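Tyrosine-protein phosphatase non-receptor type 18 (Homo sapiens, PDB 2OC3) removes phosphate from phosphotyrosine in proteins by hydrolysis, including autophosphorylated tyrosine kinases, with the catalytic domain contained in this chain. Local coordinates at residues 87-91 and 117-122; 160-166 and 178-184. One frame throughout, in Å; residues are numbered along the deposited sequence.

In the fold
Both contacts belong to the protein-tyrosine phosphatase catalytic domain, and their centres lie about 17 Å apart. Interaction 1 is largely buried and polar at its centre: an arginine and an aspartate of helix 116-125 hold the loop that leads into residues 90-91, directly and through water. Interaction 2 is a hairpin, regular in its backbone hydrogen bonding, with one face largely buried and the other partly exposed. Helix 116-125 serves both. Its Asp-118 and Arg-121 turn to residues 87-91, whereas Trp-120 lies on the hairpin, with CE2 3.5 Å from CD1 of Ile-163; Leu-117 touches both His-87 and Phe-161.

Interaction 1. Residues 87-91 and 117-122; sequences HSDYI and LDFWRL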
loop_
_atom_site.group_PDB
_atom_site.type_symbol
_atom_site.label_atom_id
_atom_site.label_comp_id
_atom_site.label_asym_id
_atom_site.label_seq_id
_atom_site.Cartn_x
_atom_site.Cartn_y
_atom_site.Cartn_z
ATOM N N HIS A 87 -17.051 13.302 -12.378
ATOM C CA HIS A 87 -16.485 12.080 -11.814
ATOM C C HIS A 87 -16.765 11.958 -10.338
ATOM O O HIS A 87 -16.703 12.925 -9.596
ATOM C CB HIS A 87 -14.981 12.025 -12.053
ATOM C CG HIS A 87 -14.621 11.942 -13.506
ATOM N ND1 HIS A 87 -14.186 10.776 -14.092
ATOM C CD2 HIS A 87 -14.654 12.872 -14.489
ATOM C CE1 HIS A 87 -13.958 10.994 -15.378
ATOM N NE2 HIS A 87 -14.240 12.256 -15.645
ATOM N N SER A 88 -17.037 10.721 -9.949
ATOM C CA SER A 88 -17.351 10.320 -8.574
ATOM C C SER A 88 -16.175 10.521 -7.607
ATOM O O SER A 88 -14.998 10.478 -8.001
ATOM C CB SER A 88 -17.687 8.828 -8.592
ATOM O OG SER A 88 -17.612 8.184 -7.330
ATOM N N ASP A 89 -16.482 10.718 -6.335
ATOM C CA ASP A 89 -15.442 10.824 -5.310
ATOM C C ASP A 89 -14.847 9.500 -4.818
ATOM O O ASP A 89 -13.921 9.511 -4.030
ATOM C CB ASP A 89 -15.906 11.669 -4.129
ATOM C CG ASP A 89 -16.892 10.978 -3.197
ATOM O OD1 ASP A 89 -17.027 9.745 -3.183
ATOM O OD2 ASP A 89 -17.567 11.709 -2.398
ATOM N N TYR A 90 -15.354 8.396 -5.338
ATOM C CA TYR A 90 -15.110 7.099 -4.741
ATOM C C TYR A 90 -13.935 6.332 -5.381
ATOM O O TYR A 90 -13.844 6.175 -6.589
ATOM C CB TYR A 90 -16.348 6.207 -4.768
ATOM C CG TYR A 90 -16.085 4.899 -4.108
ATOM C CD1 TYR A 90 -16.133 4.763 -2.715
ATOM C CD2 TYR A 90 -15.691 3.815 -4.847
ATOM C CE1 TYR A 90 -15.870 3.572 -2.079
ATOM C CE2 TYR A 90 -15.451 2.557 -4.204
ATOM C CZ TYR A 90 -15.529 2.457 -2.824
ATOM O OH TYR A 90 -15.285 1.298 -2.115
ATOM N N ILE A 91 -13.063 5.851 -4.497
ATOM C CA ILE A 91 -12.074 4.804 -4.847
ATOM C C ILE A 91 -11.927 3.882 -3.661
ATOM O O ILE A 91 -12.052 4.282 -2.499
ATOM C CB ILE A 91 -10.694 5.399 -5.285
ATOM C CG1 ILE A 91 -9.812 4.279 -5.885
ATOM C CG2 ILE A 91 -9.999 6.088 -4.145
ATOM C CD1 ILE A 91 -8.652 4.775 -6.738
ATOM N N LEU A 117 -8.836 4.842 -14.520
ATOM C CA LEU A 117 -8.879 6.296 -14.535
ATOM C C LEU A 117 -8.883 6.820 -13.085
ATOM O O LEU A 117 -8.207 7.831 -12.752
ATOM C CB LEU A 117 -10.100 6.817 -15.345
ATOM C CG LEU A 117 -10.363 8.313 -15.269
ATOM C CD1 LEU A 117 -9.146 9.087 -15.747
ATOM C CD2 LEU A 117 -11.575 8.654 -16.132
ATOM N N ASP A 118 -9.663 6.174 -12.210
ATOM C CA ASP A 118 -9.711 6.608 -10.814
ATOM C C ASP A 118 -8.370 6.460 -10.086
ATOM O O ASP A 118 -7.968 7.294 -9.272
ATOM C CB ASP A 118 -10.820 5.890 -10.080
ATOM C CG ASP A 118 -12.208 6.215 -10.633
ATOM O OD1 ASP A 118 -12.388 7.331 -11.191
ATOM O OD2 ASP A 118 -13.098 5.337 -10.478
ATOM N N PHE A 119 -7.670 5.367 -10.374
ATOM C CA PHE A 119 -6.331 5.164 -9.854
ATOM C C PHE A 119 -5.396 6.318 -10.233
ATOM O O PHE A 119 -4.692 6.861 -9.392
ATOM C CB PHE A 119 -5.776 3.823 -10.350
ATOM C CG PHE A 119 -4.418 3.524 -9.880
ATOM C CD1 PHE A 119 -4.230 2.874 -8.666
ATOM C CD2 PHE A 119 -3.317 3.813 -10.659
ATOM C CE1 PHE A 119 -2.945 2.537 -8.235
ATOM C CE2 PHE A 119 -2.045 3.515 -10.222
ATOM C CZ PHE A 119 -1.863 2.891 -9.002
ATOM N N TRP A 120 -5.430 6.723 -11.500
ATOM C CA TRP A 120 -4.576 7.876 -11.908
ATOM C C TRP A 120 -5.063 9.202 -11.336
ATOM O O TRP A 120 -4.264 10.048 -10.988
ATOM C CB TRP A 120 -4.379 7.916 -13.422
ATOM C CG TRP A 120 -3.425 6.844 -13.877
ATOM C CD1 TRP A 120 -3.717 5.738 -14.621
ATOM C CD2 TRP A 120 -2.033 6.762 -13.556
ATOM N NE1 TRP A 120 -2.590 4.973 -14.768
ATOM C CE2 TRP A 120 -1.537 5.580 -14.159
ATOM C CE3 TRP A 120 -1.151 7.568 -12.849
ATOM C CZ2 TRP A 120 -0.188 5.190 -14.048
ATOM C CZ3 TRP A 120 0.195 7.185 -12.771
ATOM C CH2 TRP A 120 0.635 5.995 -13.351
ATOM N N ARG A 121 -6.379 9.384 -11.176
ATOM C CA ARG A 121 -6.860 10.580 -10.467
ATOM C C ARG A 121 -6.287 10.664 -9.045
ATOM O O ARG A 121 -5.895 11.737 -8.553
ATOM C CB ARG A 121 -8.392 10.574 -10.388
ATOM C CG ARG A 121 -9.121 10.857 -11.702
ATOM C CD ARG A 121 -10.636 10.485 -11.620
ATOM N NE ARG A 121 -11.325 11.349 -10.697
ATOM C CZ ARG A 121 -12.378 11.022 -9.935
ATOM N NH1 ARG A 121 -12.937 9.812 -9.932
ATOM N NH2 ARG A 121 -12.884 11.973 -9.194
ATOM N N LEU A 122 -6.239 9.506 -8.376
ATOM C CA LEU A 122 -5.672 9.406 -7.027
ATOM C C LEU A 122 -4.201 9.816 -7.070
ATOM O O LEU A 122 -3.781 10.708 -6.325
ATOM C CB LEU A 122 -5.847 7.980 -6.463
ATOM C CG LEU A 122 -5.285 7.642 -5.085
ATOM C CD1 LEU A 122 -5.957 6.359 -4.576
ATOM C CD2 LEU A 122 -3.787 7.412 -5.107
HETATM O O HOH W 1 -14.371 8.196 -12.905
HETATM O O HOH W 2 -15.158 6.691 -8.929
HETATM O O HOH W 3 -13.030 3.909 -8.102
#
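The loop 87-91 runs past one side of helix 116-125, with Ile-91 and Asp-118 closest in backbone, their CA atoms 6.7 Å apart. Arg-121 carries the polar part. Its NH1 and NH2 both donate to the backbone O of Ser-88, each at 2.9 Å, an end-on grip on a single acceptor that lies in the guanidinium plane. A bend in the arginine side chain at chi3 (67°) helps place NH1 for a salt bridge with OD1 of Asp-118, one helical turn back, at 2.8 Å; this bond reaches the carboxylate from above its plane. CB of His-87 sits over the centre of one guanidinium face, so in-plane bonds and packing together limit the group's rotation. Three waters extend the grip of Asp-118: one joins OD1 to ND1 of His-87, and two donate to both OD2 and the backbone O of Tyr-90. The nearby guanidinium probably favours a charged carboxylate.

Van der Waals contacts flank this network. CE1 of His-87 meets CD2 of Leu-117 at 3.4 Å, the side chains crossing at about a right angle. At the other end, Ile-91 has CG1 anti to its backbone N (chi1 -169°), and CD1 reaches O of Asp-118 at 3.6 Å and, in an apolar contact, CD1 of Leu-122 at 3.8 Å. Within the loop, Ser-88 OG accepts from N of Tyr-90, an ST turn.

Strand 76-78 borders the loop through Val-77 against Ile-91, Arg-121 NH2 bonds also to O of Leu-81, and on the hairpin side of the helix Trp-120 packs against strands 161-170 and 175-184.

Interaction 2. Residues 160-166 and 178-184; sequences LFCITLI and RTLKVTF
A beta hairpin formed by strands 161-170 and 175-184 brings these segments together as antiparallel neighbours, their axes 4.6 Å apart at closest approach. Cys-162 with Thr-183 and Thr-164 with Lys-181 are hydrogen-bonded pairs, each joined by two backbone bonds. The Thr-164/Lys-181 pair is the straighter: N of Lys-181 donates to O of Thr-164 at 2.8 Å with 173° at the hydrogen. N of Ile-166 adds a bond to O of Thr-179. Alternating with these, Ile-163 faces Val-182 and Leu-165 faces Leu-180 in non-hydrogen-bonded positions.

The hairpin lies toward one end of the mixed sheet of the phosphatase domain, with strand 187-196 beside 175-184 and strand 156-158 beside 161-170. Side chains alternate between its faces. Phe-161, Ile-163, Leu-165, Leu-180, Val-182 and Phe-184 share one face, where helix 116-125 packs through Leu-117, Trp-120 and Trp-124. There the rings of Phe-161 and Phe-184 form an offset stack, centroids 4.5 Å apart and planes at 15°. CD1 of Phe-184 stands over the rim of the Phe-161 ring, 3.5 Å from CZ. Phe-184 CG is anti to the backbone N, whereas Phe-161 CG is anti to the carbonyl carbon, and these different first torsions lay the two rings over each other in this offset, near-parallel way. CD1 of Ile-163 meets CG1 of Val-182 at 3.6 Å, side chains pointing the same way, and CD1 of Leu-165 touches CD2 of Leu-180 at 3.9 Å.

On the other, partly exposed face, Lys-181 bends at chi3 to lie alongside Thr-164, CE 4.1 Å from CB. Thr-183 OG1 is hydrogen-bonded to OG of Ser-188 on the adjacent strand 187-196.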
loop_
_atom_site.group_PDB
_atom_site.type_symbol
_atom_site.label_atom_id
_atom_site.label_comp_id
_atom_site.label_asym_id
_atom_site.label_seq_id
_atom_site.Cartn_x
_atom_site.Cartn_y
_atom_site.Cartn_z
ATOM N N LEU A 160 -8.214 10.896 -19.694
ATOM C CA LEU A 160 -7.413 12.065 -19.956
ATOM C C LEU A 160 -5.909 11.930 -19.572
ATOM O O LEU A 160 -5.170 12.897 -19.723
ATOM C CB LEU A 160 -8.021 13.249 -19.202
ATOM C CG LEU A 160 -9.423 13.715 -19.620
ATOM C CD1 LEU A 160 -9.868 14.839 -18.679
ATOM C CD2 LEU A 160 -9.427 14.182 -21.075
ATOM N N PHE A 161 -5.482 10.752 -19.122
ATOM C CA PHE A 161 -4.079 10.472 -18.756
ATOM C C PHE A 161 -3.361 9.706 -19.851
ATOM O O PHE A 161 -3.893 8.742 -20.357
ATOM C CB PHE A 161 -4.012 9.665 -17.461
ATOM C CG PHE A 161 -4.492 10.398 -16.274
ATOM C CD1 PHE A 161 -3.639 11.171 -15.517
ATOM C CD2 PHE A 161 -5.822 10.349 -15.915
ATOM C CE1 PHE A 161 -4.131 11.885 -14.424
ATOM C CE2 PHE A 161 -6.290 11.033 -14.785
ATOM C CZ PHE A 161 -5.442 11.807 -14.070
ATOM N N CYS A 162 -2.135 10.118 -20.176
ATOM C CA CYS A 162 -1.283 9.429 -21.101
ATOM C C CYS A 162 -0.053 9.009 -20.312
ATOM O O CYS A 162 0.658 9.876 -19.769
ATOM C CB CYS A 162 -0.923 10.343 -22.271
ATOM S SG CYS A 162 0.188 9.524 -23.431
ATOM N N ILE A 163 0.139 7.700 -20.196
ATOM C CA ILE A 163 1.255 7.129 -19.471
ATOM C C ILE A 163 2.296 6.624 -20.468
ATOM O O ILE A 163 1.957 5.876 -21.381
ATOM C CB ILE A 163 0.805 5.933 -18.570
ATOM C CG1 ILE A 163 -0.540 6.239 -17.885
ATOM C CG2 ILE A 163 1.928 5.540 -17.573
ATOM C CD1 ILE A 163 -0.485 7.397 -16.932
ATOM N N THR A 164 3.542 7.070 -20.294
ATOM C CA THR A 164 4.663 6.662 -21.140
ATOM C C THR A 164 5.750 6.006 -20.316
ATOM O O THR A 164 6.069 6.463 -19.241
ATOM C CB THR A 164 5.241 7.888 -21.854
ATOM O OG1 THR A 164 4.215 8.497 -22.652
ATOM C CG2 THR A 164 6.384 7.518 -22.752
ATOM N N LEU A 165 6.292 4.912 -20.833
ATOM C CA LEU A 165 7.409 4.253 -20.208
ATOM C C LEU A 165 8.744 4.880 -20.625
ATOM O O LEU A 165 9.109 4.884 -21.828
ATOM C CB LEU A 165 7.398 2.753 -20.527
ATOM C CG LEU A 165 8.455 1.926 -19.807
ATOM C CD1 LEU A 165 8.180 1.815 -18.298
ATOM C CD2 LEU A 165 8.510 0.536 -20.417
ATOM N N ILE A 166 9.451 5.415 -19.646
ATOM C CA ILE A 166 10.780 5.991 -19.880
ATOM C C ILE A 166 11.893 4.948 -19.716
ATOM O O ILE A 166 12.812 4.900 -20.528
ATOM C CB ILE A 166 11.060 7.176 -18.914
ATOM C CG1 ILE A 166 9.991 8.250 -19.041
ATOM C CG2 ILE A 166 12.451 7.771 -19.129
ATOM C CD1 ILE A 166 9.785 8.824 -20.453
ATOM N N ARG A 178 9.982 0.846 -12.667
ATOM C CA ARG A 178 9.585 1.523 -13.860
ATOM C C ARG A 178 9.581 3.026 -13.656
ATOM O O ARG A 178 9.061 3.529 -12.667
ATOM C CB ARG A 178 8.205 1.071 -14.325
ATOM C CG ARG A 178 8.062 -0.443 -14.526
ATOM C CD ARG A 178 6.836 -0.823 -15.308
ATOM N NE ARG A 178 6.807 -2.272 -15.569
ATOM C CZ ARG A 178 6.358 -3.167 -14.697
ATOM N NH1 ARG A 178 5.829 -2.798 -13.559
ATOM N NH2 ARG A 178 6.409 -4.475 -14.970
ATOM N N THR A 179 10.141 3.752 -14.606
ATOM C CA THR A 179 10.158 5.186 -14.609
ATOM C C THR A 179 9.103 5.573 -15.626
ATOM O O THR A 179 9.210 5.224 -16.829
ATOM C CB THR A 179 11.544 5.701 -15.068
ATOM O OG1 THR A 179 12.556 5.135 -14.213
ATOM C CG2 THR A 179 11.605 7.225 -15.023
ATOM N N LEU A 180 8.063 6.272 -15.163
ATOM C CA LEU A 180 6.933 6.603 -15.978
ATOM C C LEU A 180 6.865 8.107 -16.157
ATOM O O LEU A 180 7.251 8.860 -15.261
ATOM C CB LEU A 180 5.636 6.163 -15.283
ATOM C CG LEU A 180 5.537 4.694 -14.927
ATOM C CD1 LEU A 180 4.191 4.372 -14.187
ATOM C CD2 LEU A 180 5.633 3.852 -16.203
ATOM N N LYS A 181 6.331 8.517 -17.304
ATOM C CA LYS A 181 5.943 9.908 -17.562
ATOM C C LYS A 181 4.431 9.871 -17.615
ATOM O O LYS A 181 3.868 9.102 -18.403
ATOM C CB LYS A 181 6.504 10.453 -18.891
ATOM C CG LYS A 181 5.910 11.827 -19.258
ATOM C CD LYS A 181 6.673 12.541 -20.363
ATOM C CE LYS A 181 6.688 11.716 -21.586
ATOM N NZ LYS A 181 7.217 12.511 -22.772
ATOM N N VAL A 182 3.778 10.676 -16.776
ATOM C CA VAL A 182 2.306 10.719 -16.689
ATOM C C VAL A 182 1.909 12.139 -17.122
ATOM O O VAL A 182 2.374 13.134 -16.543
ATOM C CB VAL A 182 1.824 10.440 -15.278
ATOM C CG1 VAL A 182 0.323 10.525 -15.240
ATOM C CG2 VAL A 182 2.368 9.089 -14.803
ATOM N N THR A 183 1.068 12.240 -18.154
ATOM C CA THR A 183 0.650 13.511 -18.733
ATOM C C THR A 183 -0.848 13.674 -18.575
ATOM O O THR A 183 -1.614 12.777 -18.957
ATOM C CB THR A 183 1.099 13.660 -20.191
ATOM O OG1 THR A 183 2.534 13.546 -20.218
ATOM C CG2 THR A 183 0.649 15.002 -20.770
ATOM N N PHE A 184 -1.240 14.815 -18.037
ATOM C CA PHE A 184 -2.669 15.140 -17.779
ATOM C C PHE A 184 -2.812 16.650 -17.927
ATOM O O PHE A 184 -2.076 17.407 -17.268
ATOM C CB PHE A 184 -3.012 14.711 -16.347
ATOM C CG PHE A 184 -4.380 15.162 -15.858
ATOM C CD1 PHE A 184 -5.514 14.537 -16.328
ATOM C CD2 PHE A 184 -4.513 16.218 -14.977
ATOM C CE1 PHE A 184 -6.773 14.925 -15.874
ATOM C CE2 PHE A 184 -5.769 16.627 -14.528
ATOM C CZ PHE A 184 -6.892 15.966 -14.977
#